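Local coordinates for uncharacterized protein DUF1285 (PDB 2RA9), which is of unknown function but belongs to a family with a fold of repeated structural motifs and is possibly involved in signal transduction, at residues L79-F84 / G128-A133; H90-V95 / H103-I108. All coordinates share one frame; numbering follows the deposited sequence.

Contact 1: L79-F84 / G128-A133; sequences LLIVDF and GKLGRA. With EDO (1,2-ethanediol), chain F; EDO (1,2-ethanediol), chain D; EDO (1,2-ethanediol), chain I.
Leu-79, Leu-80 and Ile-81 pair in parallel with Gly-128, Lys-129 and Leu-130, the two short strand axes diverging by 46° from a closest approach of 4.3 Å. Three backbone bonds tie them: Lys-129 N to Leu-79 O, Ile-81 N to Lys-129 O at 2.8 Å, and Gly-131 N to Ile-81 O. Gly-131 thus carries the pairing one residue beyond strand 127-130.

Ile-81 dominates the buried face. With CG1 anti to the carbonyl carbon (chi1 -69°) and the chain extended, its CD1 lies over the backbone of Gly-128, 3.8 Å from Gly-128 CA. The methyl sits where Gly-128 has no side chain. The other branch turns to Leu-130, where Ile-81 CG2 meets Leu-130 CD2 at 3.8 Å. With an alanine here both branches go, which is likely to open a gap over Gly-128 and leave Leu-130 CD2 without its apolar mate.

On the opposite face the aliphatic part of Lys-129 packs against Leu-80. Leu-80 CD1 touches Lys-129 CE at 3.7 Å and also comes within 4.0 Å of Gly-131 CA. The lysine chain bends at chi3 (70°), and its ammonium group forms a salt bridge with Asp-76 and a hydrogen bond to Ala-31 O. At the end of the strand, a 1,2-ethanediol, probably from the crystallisation liquor, hydrogen-bonds to Leu-130 O.

Strand 79-86 lies between strands 127-130 and 93-97 in the mixed sheet, with a classic beta bulge where Val-82 and Asp-83 both face Ser-96. Leu-120 of strand 118-121 touches both Ile-81 and Leu-130, while Phe-138 of helix 135-141 packs against Leu-130 and Phe-84.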
ATOM      1  N   LEU A  79      -1.452   2.009   1.824  1.00 11.66           N
ATOM      2  CA  LEU A  79      -1.946   0.653   1.865  1.00 10.92           C
ATOM      3  C   LEU A  79      -1.244  -0.096   2.994  1.00 10.80           C
ATOM      4  O   LEU A  79      -0.067   0.121   3.243  1.00 11.31           O
ATOM      5  CB  LEU A  79      -1.670  -0.034   0.540  1.00 11.53           C
ATOM      6  CG  LEU A  79      -2.502   0.487  -0.644  1.00 12.49           C
ATOM      7  CD1 LEU A  79      -1.944   0.079  -1.937  1.00 15.74           C
ATOM      8  CD2 LEU A  79      -3.979   0.081  -0.506  1.00 13.65           C
ATOM      9  N   LEU A  80      -1.992  -0.960   3.687  1.00 11.09           N
ATOM     10  CA  LEU A  80      -1.452  -1.824   4.722  1.00 11.22           C
ATOM     11  C   LEU A  80      -1.472  -3.272   4.187  1.00 11.48           C
ATOM     12  O   LEU A  80      -2.543  -3.855   3.936  1.00 12.89           O
ATOM     13  CB  LEU A  80      -2.332  -1.744   5.974  1.00 12.64           C
ATOM     14  CG  LEU A  80      -1.747  -2.490   7.193  1.00 13.97           C
ATOM     15  CD1 LEU A  80      -0.655  -1.673   7.830  1.00 14.19           C
ATOM     16  CD2 LEU A  80      -2.845  -2.851   8.184  1.00 17.20           C
ATOM     17  N   ILE A  81      -0.292  -3.844   4.056  1.00 10.56           N
ATOM     18  CA  ILE A  81      -0.120  -5.208   3.598  1.00 11.55           C
ATOM     19  C   ILE A  81      -0.420  -6.187   4.735  1.00 11.71           C
ATOM     20  O   ILE A  81       0.168  -6.121   5.803  1.00 14.00           O
ATOM     21  CB  ILE A  81       1.279  -5.434   3.051  1.00 11.05           C
ATOM     22  CG1 ILE A  81       1.457  -4.656   1.732  1.00 13.88           C
ATOM     23  CG2 ILE A  81       1.541  -6.960   2.854  1.00 13.88           C
ATOM     24  CD1 ILE A  81       2.894  -4.532   1.195  1.00 15.30           C
ATOM     25  N   VAL A  82      -1.330  -7.121   4.507  1.00 13.83           N
ATOM     26  CA  VAL A  82      -1.756  -8.057   5.558  1.00 14.62           C
ATOM     27  C   VAL A  82      -1.427  -9.517   5.195  1.00 14.51           C
ATOM     28  O   VAL A  82      -1.480 -10.389   6.067  1.00 17.45           O
ATOM     29  CB  VAL A  82      -3.223  -7.879   5.912  1.00 16.75           C
ATOM     30  CG1 VAL A  82      -3.461  -6.478   6.426  1.00 17.57           C
ATOM     31  CG2 VAL A  82      -4.219  -8.220   4.743  1.00 16.81           C
ATOM     32  N   ASP A  83      -1.072  -9.790   3.941  1.00 14.68           N
ATOM     33  CA  ASP A  83      -0.726 -11.153   3.502  1.00 15.14           C
ATOM     34  C   ASP A  83       0.188 -11.081   2.309  1.00 13.08           C
ATOM     35  O   ASP A  83       0.250 -10.058   1.604  1.00 14.86           O
ATOM     36  CB  ASP A  83      -2.017 -11.926   3.167  1.00 18.22           C
ATOM     37  CG  ASP A  83      -1.880 -13.432   3.285  1.00 26.57           C
ATOM     38  OD1 ASP A  83      -0.811 -13.938   3.661  1.00 25.55           O
ATOM     39  OD2 ASP A  83      -2.885 -14.109   2.976  1.00 35.26           O
ATOM     40  N   PHE A  84       0.907 -12.167   2.067  1.00 14.23           N
ATOM     41  CA  PHE A  84       1.834 -12.250   0.970  1.00 13.91           C
ATOM     42  C   PHE A  84       2.119 -13.726   0.671  1.00 14.37           C
ATOM     43  O   PHE A  84       1.938 -14.590   1.548  1.00 16.12           O
ATOM     44  CB  PHE A  84       3.134 -11.468   1.256  1.00 14.45           C
ATOM     45  CG  PHE A  84       3.923 -12.036   2.411  1.00 15.40           C
ATOM     46  CD1 PHE A  84       4.756 -13.111   2.212  1.00 15.27           C
ATOM     47  CD2 PHE A  84       3.809 -11.520   3.694  1.00 17.78           C
ATOM     48  CE1 PHE A  84       5.450 -13.697   3.269  1.00 16.18           C
ATOM     49  CE2 PHE A  84       4.522 -12.116   4.747  1.00 16.96           C
ATOM     50  CZ  PHE A  84       5.332 -13.225   4.477  1.00 17.84           C
ATOM     51  N   GLY A 128       3.288  -0.053   0.343  1.00 11.29           N
ATOM     52  CA  GLY A 128       2.492  -0.766   1.305  1.00 10.81           C
ATOM     53  C   GLY A 128       3.283  -0.982   2.585  1.00 10.86           C
ATOM     54  O   GLY A 128       4.408  -1.472   2.530  1.00 13.38           O
ATOM     55  N   LYS A 129       2.711  -0.624   3.734  1.00 11.91           N
ATOM     56  CA  LYS A 129       3.316  -0.866   5.030  1.00 11.45           C
ATOM     57  C   LYS A 129       3.010  -2.308   5.440  1.00 11.88           C
ATOM     58  O   LYS A 129       1.871  -2.704   5.419  1.00 12.48           O
ATOM     59  CB  LYS A 129       2.734   0.076   6.093  1.00 12.60           C
ATOM     60  CG  LYS A 129       3.335  -0.158   7.456  1.00 14.14           C
ATOM     61  CD  LYS A 129       3.071   0.952   8.450  1.00 14.94           C
ATOM     62  CE  LYS A 129       1.664   1.014   8.870  1.00 16.90           C
ATOM     63  NZ  LYS A 129       1.406   2.113   9.858  1.00 20.17           N
ATOM     64  N   LEU A 130       4.003  -3.056   5.904  1.00 11.91           N
ATOM     65  CA  LEU A 130       3.721  -4.392   6.429  1.00 11.48           C
ATOM     66  C   LEU A 130       2.978  -4.320   7.748  1.00 12.30           C
ATOM     67  O   LEU A 130       3.440  -3.664   8.699  1.00 13.97           O
ATOM     68  CB  LEU A 130       5.033  -5.162   6.666  1.00 14.13           C
ATOM     69  CG  LEU A 130       5.820  -5.621   5.447  1.00 15.46           C
ATOM     70  CD1 LEU A 130       6.974  -6.470   5.865  1.00 18.29           C
ATOM     71  CD2 LEU A 130       4.894  -6.419   4.526  1.00 19.80           C
ATOM     72  N   GLY A 131       1.833  -4.962   7.798  1.00 12.21           N
ATOM     73  CA  GLY A 131       1.070  -5.035   9.016  1.00 12.97           C
ATOM     74  C   GLY A 131       1.788  -5.832  10.099  1.00 12.38           C
ATOM     75  O   GLY A 131       2.604  -6.715   9.800  1.00 14.25           O
ATOM     76  N   ARG A 132       1.452  -5.567  11.358  1.00 14.87           N
ATOM     77  CA  ARG A 132       2.112  -6.217  12.460  1.00 16.84           C
ATOM     78  C   ARG A 132       1.947  -7.717  12.415  1.00 16.44           C
ATOM     79  O   ARG A 132       2.901  -8.437  12.721  1.00 18.31           O
ATOM     80  CB  ARG A 132       1.580  -5.707  13.816  1.00 20.87           C
ATOM     81  CG  ARG A 132       2.068  -4.310  14.280  1.00 28.50           C
ATOM     82  CD  ARG A 132       3.304  -3.814  13.608  1.00 33.62           C
ATOM     83  NE  ARG A 132       3.947  -2.733  14.366  1.00 35.57           N
ATOM     84  CZ  ARG A 132       4.769  -2.912  15.401  1.00 38.49           C
ATOM     85  NH1 ARG A 132       5.082  -4.129  15.835  1.00 38.16           N
ATOM     86  NH2 ARG A 132       5.300  -1.857  16.003  1.00 41.53           N
ATOM     87  N   ALA A 133       0.780  -8.201  12.013  1.00 14.80           N
ATOM     88  CA  ALA A 133       0.489  -9.628  12.060  1.00 17.52           C
ATOM     89  C   ALA A 133       1.237 -10.445  11.021  1.00 16.82           C
ATOM     90  O   ALA A 133       1.293 -11.679  11.154  1.00 19.59           O
ATOM     91  CB  ALA A 133      -1.027  -9.900  11.970  1.00 19.40           C
TER
HETATM   92  C1  EDO F 162       5.687  -4.024  11.465  1.00 25.38           C
HETATM   93  O1  EDO F 162       6.019  -2.971  12.380  1.00 29.40           O
HETATM   94  C2  EDO F 162       6.406  -3.836  10.133  1.00 20.65           C
HETATM   95  O2  EDO F 162       5.933  -2.662   9.432  1.00 16.30           O
HETATM   96  C1  EDO D 160       1.192 -13.383   6.010  1.00 32.26           C
HETATM   97  O1  EDO D 160       1.460 -13.414   7.410  1.00 26.15           O
HETATM   98  C2  EDO D 160       1.787 -14.602   5.334  1.00 35.73           C
HETATM   99  O2  EDO D 160       0.932 -15.728   5.537  1.00 39.79           O
HETATM  100  C1  EDO I 165       4.455  -8.533  15.318  1.00 40.16           C
HETATM  101  O1  EDO I 165       4.391  -9.232  16.554  1.00 45.23           O
HETATM  102  C2  EDO I 165       5.679  -7.645  15.276  1.00 36.40           C
HETATM  103  O2  EDO I 165       5.446  -6.584  14.352  1.00 36.63           O

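Contact 2: H90-V95 / H103-I108; sequences HSLLNV and HHNVDI
Leu-93 and Val-95 form antiparallel hydrogen-bonded pairs with Val-106 and His-103 respectively, and the register slips by one residue between them. Asn-105 and Val-106 both face Leu-93, a G1 beta bulge in which Asn-105 adopts positive phi (60°) and the chain turns a corner. Each pair keeps two backbone bonds; Leu-93 N reaches Val-106 O at 2.9 Å.

One face is mostly apolar, with His-103 at its end, its ring nitrogens held by Thr-101 and Glu-123. Leu-93 CD1 lies 3.8 Å from Ile-108 CG1, the two side chains crossing at a slant, while Val-95 CG2 meets both the CB of His-103, at 3.9 Å, and Val-106 CG2. Val-95 CG2 stands between its own backbone N and carbonyl carbon (chi1 -49° for CG1), which turns this methyl to the partner strand. Leu-92, near the solvent, spreads its two methyls along the turned chain: CD1 against Asn-105 and CD2 at 3.8 Å from Asp-107 CA.

Asn-94 and His-104 meet away from this face. His-104 ND1 donates to Asn-94 OD1 at 2.8 Å; the oxygen lies in the ring plane, but the nitrogen stands above the amide's carbonyl plane, and the amide and ring planes are perpendicular. A water lies unusually close to Asn-94 OD1, so that bond is doubtful in detail, and accepts from Asn-105 N. Asn-105 N is 3.3 Å from Leu-93 O, at too poor an angle to bond.

The hairpin thus pairs a largely hydrophobic inner face with a polar outer cluster centred on the bond between His-104 and Asn-94. The water gives the bulge amide its partner, and the bond to ND1 implies that His-104 carries a proton on that nitrogen.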
ATOM      1  N   HIS A  90      11.397 -18.797  -4.536  1.00 18.59           N
ATOM      2  CA  HIS A  90      12.371 -17.766  -4.882  1.00 17.97           C
ATOM      3  C   HIS A  90      11.848 -16.649  -5.764  1.00 18.72           C
ATOM      4  O   HIS A  90      12.599 -15.753  -6.103  1.00 18.65           O
ATOM      5  CB  HIS A  90      13.666 -18.346  -5.478  1.00 16.87           C
ATOM      6  CG  HIS A  90      14.322 -19.336  -4.573  1.00 17.57           C
ATOM      7  ND1 HIS A  90      15.314 -18.988  -3.687  1.00 17.55           N
ATOM      8  CD2 HIS A  90      14.065 -20.643  -4.364  1.00 20.16           C
ATOM      9  CE1 HIS A  90      15.674 -20.060  -3.000  1.00 16.77           C
ATOM     10  NE2 HIS A  90      14.919 -21.070  -3.386  1.00 17.53           N
ATOM     11  N   SER A  91      10.550 -16.647  -6.037  1.00 17.95           N
ATOM     12  CA  SER A  91       9.979 -15.630  -6.891  1.00 18.02           C
ATOM     13  C   SER A  91       9.711 -14.322  -6.137  1.00 17.07           C
ATOM     14  O   SER A  91       9.874 -14.220  -4.914  1.00 17.87           O
ATOM     15  CB  SER A  91       8.697 -16.143  -7.560  1.00 18.77           C
ATOM     16  OG  SER A  91       7.588 -16.092  -6.686  1.00 21.26           O
ATOM     17  N   LEU A  92       9.346 -13.302  -6.896  1.00 18.26           N
ATOM     18  CA  LEU A  92       8.793 -12.082  -6.357  1.00 17.11           C
ATOM     19  C   LEU A  92       7.497 -12.392  -5.634  1.00 17.83           C
ATOM     20  O   LEU A  92       6.951 -13.496  -5.736  1.00 18.63           O
ATOM     21  CB  LEU A  92       8.565 -11.063  -7.478  1.00 16.47           C
ATOM     22  CG  LEU A  92       9.793 -10.563  -8.226  1.00 18.38           C
ATOM     23  CD1 LEU A  92       9.391  -9.662  -9.375  1.00 21.91           C
ATOM     24  CD2 LEU A  92      10.778  -9.860  -7.330  1.00 20.91           C
ATOM     25  N   LEU A  93       7.002 -11.417  -4.874  1.00 16.93           N
ATOM     26  CA  LEU A  93       5.858 -11.660  -4.017  1.00 16.02           C
ATOM     27  C   LEU A  93       4.579 -11.130  -4.645  1.00 15.36           C
ATOM     28  O   LEU A  93       4.594 -10.120  -5.360  1.00 17.75           O
ATOM     29  CB  LEU A  93       6.023 -10.960  -2.685  1.00 16.39           C
ATOM     30  CG  LEU A  93       7.104 -11.370  -1.714  1.00 15.80           C
ATOM     31  CD1 LEU A  93       7.036 -10.404  -0.491  1.00 18.38           C
ATOM     32  CD2 LEU A  93       6.881 -12.758  -1.298  1.00 19.08           C
ATOM     33  N   ASN A  94       3.496 -11.822  -4.336  1.00 16.08           N
ATOM     34  CA  ASN A  94       2.151 -11.271  -4.430  1.00 14.85           C
ATOM     35  C   ASN A  94       1.792 -10.819  -3.029  1.00 15.89           C
ATOM     36  O   ASN A  94       2.026 -11.564  -2.064  1.00 16.16           O
ATOM     37  CB  ASN A  94       1.142 -12.328  -4.871  1.00 17.90           C
ATOM     38  CG  ASN A  94       1.384 -12.809  -6.289  1.00 19.41           C
ATOM     39  OD1 ASN A  94       1.686 -12.026  -7.183  1.00 23.20           O
ATOM     40  ND2 ASN A  94       1.270 -14.125  -6.493  1.00 24.14           N
ATOM     41  N   VAL A  95       1.240  -9.606  -2.886  1.00 14.80           N
ATOM     42  CA  VAL A  95       0.754  -9.131  -1.578  1.00 12.67           C
ATOM     43  C   VAL A  95      -0.668  -8.700  -1.672  1.00 13.63           C
ATOM     44  O   VAL A  95      -1.128  -8.275  -2.750  1.00 15.19           O
ATOM     45  CB  VAL A  95       1.618  -8.010  -0.961  1.00 14.35           C
ATOM     46  CG1 VAL A  95       3.127  -8.408  -1.007  1.00 16.45           C
ATOM     47  CG2 VAL A  95       1.393  -6.630  -1.688  1.00 17.05           C
ATOM     48  N   HIS A 103      -1.472  -7.110  -5.331  1.00 14.07           N
ATOM     49  CA  HIS A 103      -0.345  -6.542  -6.043  1.00 14.41           C
ATOM     50  C   HIS A 103       0.660  -7.636  -6.363  1.00 16.42           C
ATOM     51  O   HIS A 103       0.923  -8.510  -5.534  1.00 17.19           O
ATOM     52  CB  HIS A 103       0.299  -5.436  -5.199  1.00 15.27           C
ATOM     53  CG  HIS A 103      -0.690  -4.440  -4.669  1.00 14.75           C
ATOM     54  ND1 HIS A 103      -0.990  -3.264  -5.324  1.00 15.23           N
ATOM     55  CD2 HIS A 103      -1.498  -4.470  -3.579  1.00 14.58           C
ATOM     56  CE1 HIS A 103      -1.951  -2.626  -4.667  1.00 15.61           C
ATOM     57  NE2 HIS A 103      -2.293  -3.341  -3.614  1.00 13.80           N
ATOM     58  N   HIS A 104       1.217  -7.565  -7.562  1.00 17.38           N
ATOM     59  CA  HIS A 104       2.132  -8.586  -8.059  1.00 17.31           C
ATOM     60  C   HIS A 104       3.522  -8.038  -8.239  1.00 16.73           C
ATOM     61  O   HIS A 104       3.759  -6.837  -8.226  1.00 18.67           O
ATOM     62  CB  HIS A 104       1.636  -9.146  -9.404  1.00 17.80           C
ATOM     63  CG  HIS A 104       0.200  -9.561  -9.388  1.00 21.28           C
ATOM     64  ND1 HIS A 104      -0.243 -10.711  -8.777  1.00 25.18           N
ATOM     65  CD2 HIS A 104      -0.906  -8.950  -9.882  1.00 22.81           C
ATOM     66  CE1 HIS A 104      -1.553 -10.813  -8.917  1.00 24.77           C
ATOM     67  NE2 HIS A 104      -1.981  -9.751  -9.574  1.00 28.09           N
ATOM     68  N   ASN A 105       4.468  -8.957  -8.401  1.00 19.21           N
ATOM     69  CA  ASN A 105       5.832  -8.614  -8.729  1.00 19.26           C
ATOM     70  C   ASN A 105       6.506  -7.721  -7.696  1.00 16.43           C
ATOM     71  O   ASN A 105       7.336  -6.868  -8.014  1.00 20.14           O
ATOM     72  CB  ASN A 105       5.890  -8.001 -10.139  1.00 20.54           C
ATOM     73  CG  ASN A 105       5.315  -8.931 -11.173  1.00 28.64           C
ATOM     74  OD1 ASN A 105       5.652 -10.121 -11.196  1.00 28.90           O
ATOM     75  ND2 ASN A 105       4.424  -8.409 -12.033  1.00 32.96           N
ATOM     76  N   VAL A 106       6.208  -7.988  -6.435  1.00 15.69           N
ATOM     77  CA  VAL A 106       6.710  -7.146  -5.364  1.00 15.90           C
ATOM     78  C   VAL A 106       8.067  -7.643  -4.898  1.00 16.69           C
ATOM     79  O   VAL A 106       8.230  -8.825  -4.639  1.00 16.56           O
ATOM     80  CB  VAL A 106       5.702  -7.072  -4.196  1.00 15.07           C
ATOM     81  CG1 VAL A 106       6.246  -6.199  -3.044  1.00 16.68           C
ATOM     82  CG2 VAL A 106       4.395  -6.511  -4.686  1.00 15.64           C
ATOM     83  N   ASP A 107       9.026  -6.731  -4.832  1.00 17.74           N
ATOM     84  CA  ASP A 107      10.444  -7.069  -4.707  1.00 18.06           C
ATOM     85  C   ASP A 107      10.976  -6.764  -3.290  1.00 16.99           C
ATOM     86  O   ASP A 107      11.154  -5.620  -2.914  1.00 17.53           O
ATOM     87  CB  ASP A 107      11.237  -6.314  -5.757  1.00 18.20           C
ATOM     88  CG  ASP A 107      12.673  -6.759  -5.873  1.00 23.97           C
ATOM     89  OD1 ASP A 107      13.118  -7.609  -5.061  1.00 24.37           O
ATOM     90  OD2 ASP A 107      13.367  -6.224  -6.789  1.00 25.83           O
ATOM     91  N   ILE A 108      11.221  -7.821  -2.526  1.00 16.37           N
ATOM     92  CA  ILE A 108      11.788  -7.731  -1.187  1.00 16.01           C
ATOM     93  C   ILE A 108      13.044  -6.855  -1.150  1.00 16.59           C
ATOM     94  O   ILE A 108      13.268  -6.116  -0.209  1.00 16.79           O
ATOM     95  CB  ILE A 108      12.090  -9.183  -0.637  1.00 16.57           C
ATOM     96  CG1 ILE A 108      10.782  -9.895  -0.232  1.00 19.26           C
ATOM     97  CG2 ILE A 108      13.049  -9.138   0.538  1.00 20.64           C
ATOM     98  CD1 ILE A 108      10.878 -11.425  -0.149  1.00 23.18           C
TER
HETATM   99  O   HOH W   1       3.838 -11.827  -8.484  1.00 31.90           O

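How the contacts relate
Contact 1 is buried, nearer the centre of the chain, whereas contact 2 is only partly buried and lies at an outer strand of the same mixed sheet. One pairs strands distant in sequence in parallel; the other joins the neighbouring strands of a hairpin, nested within the loop that contact 1 closes. Strands 79-86 and 93-97 lie side by side, and there Phe-84 CB packs 3.8 Å from Val-95 CG1; Leu-79 CD1 also reaches the His-103 ring on strand 102-106. Aliphatic packing prevails on the inner face of both, but the marginal position of contact 2 adds an amide-imidazole bond and an ordered water.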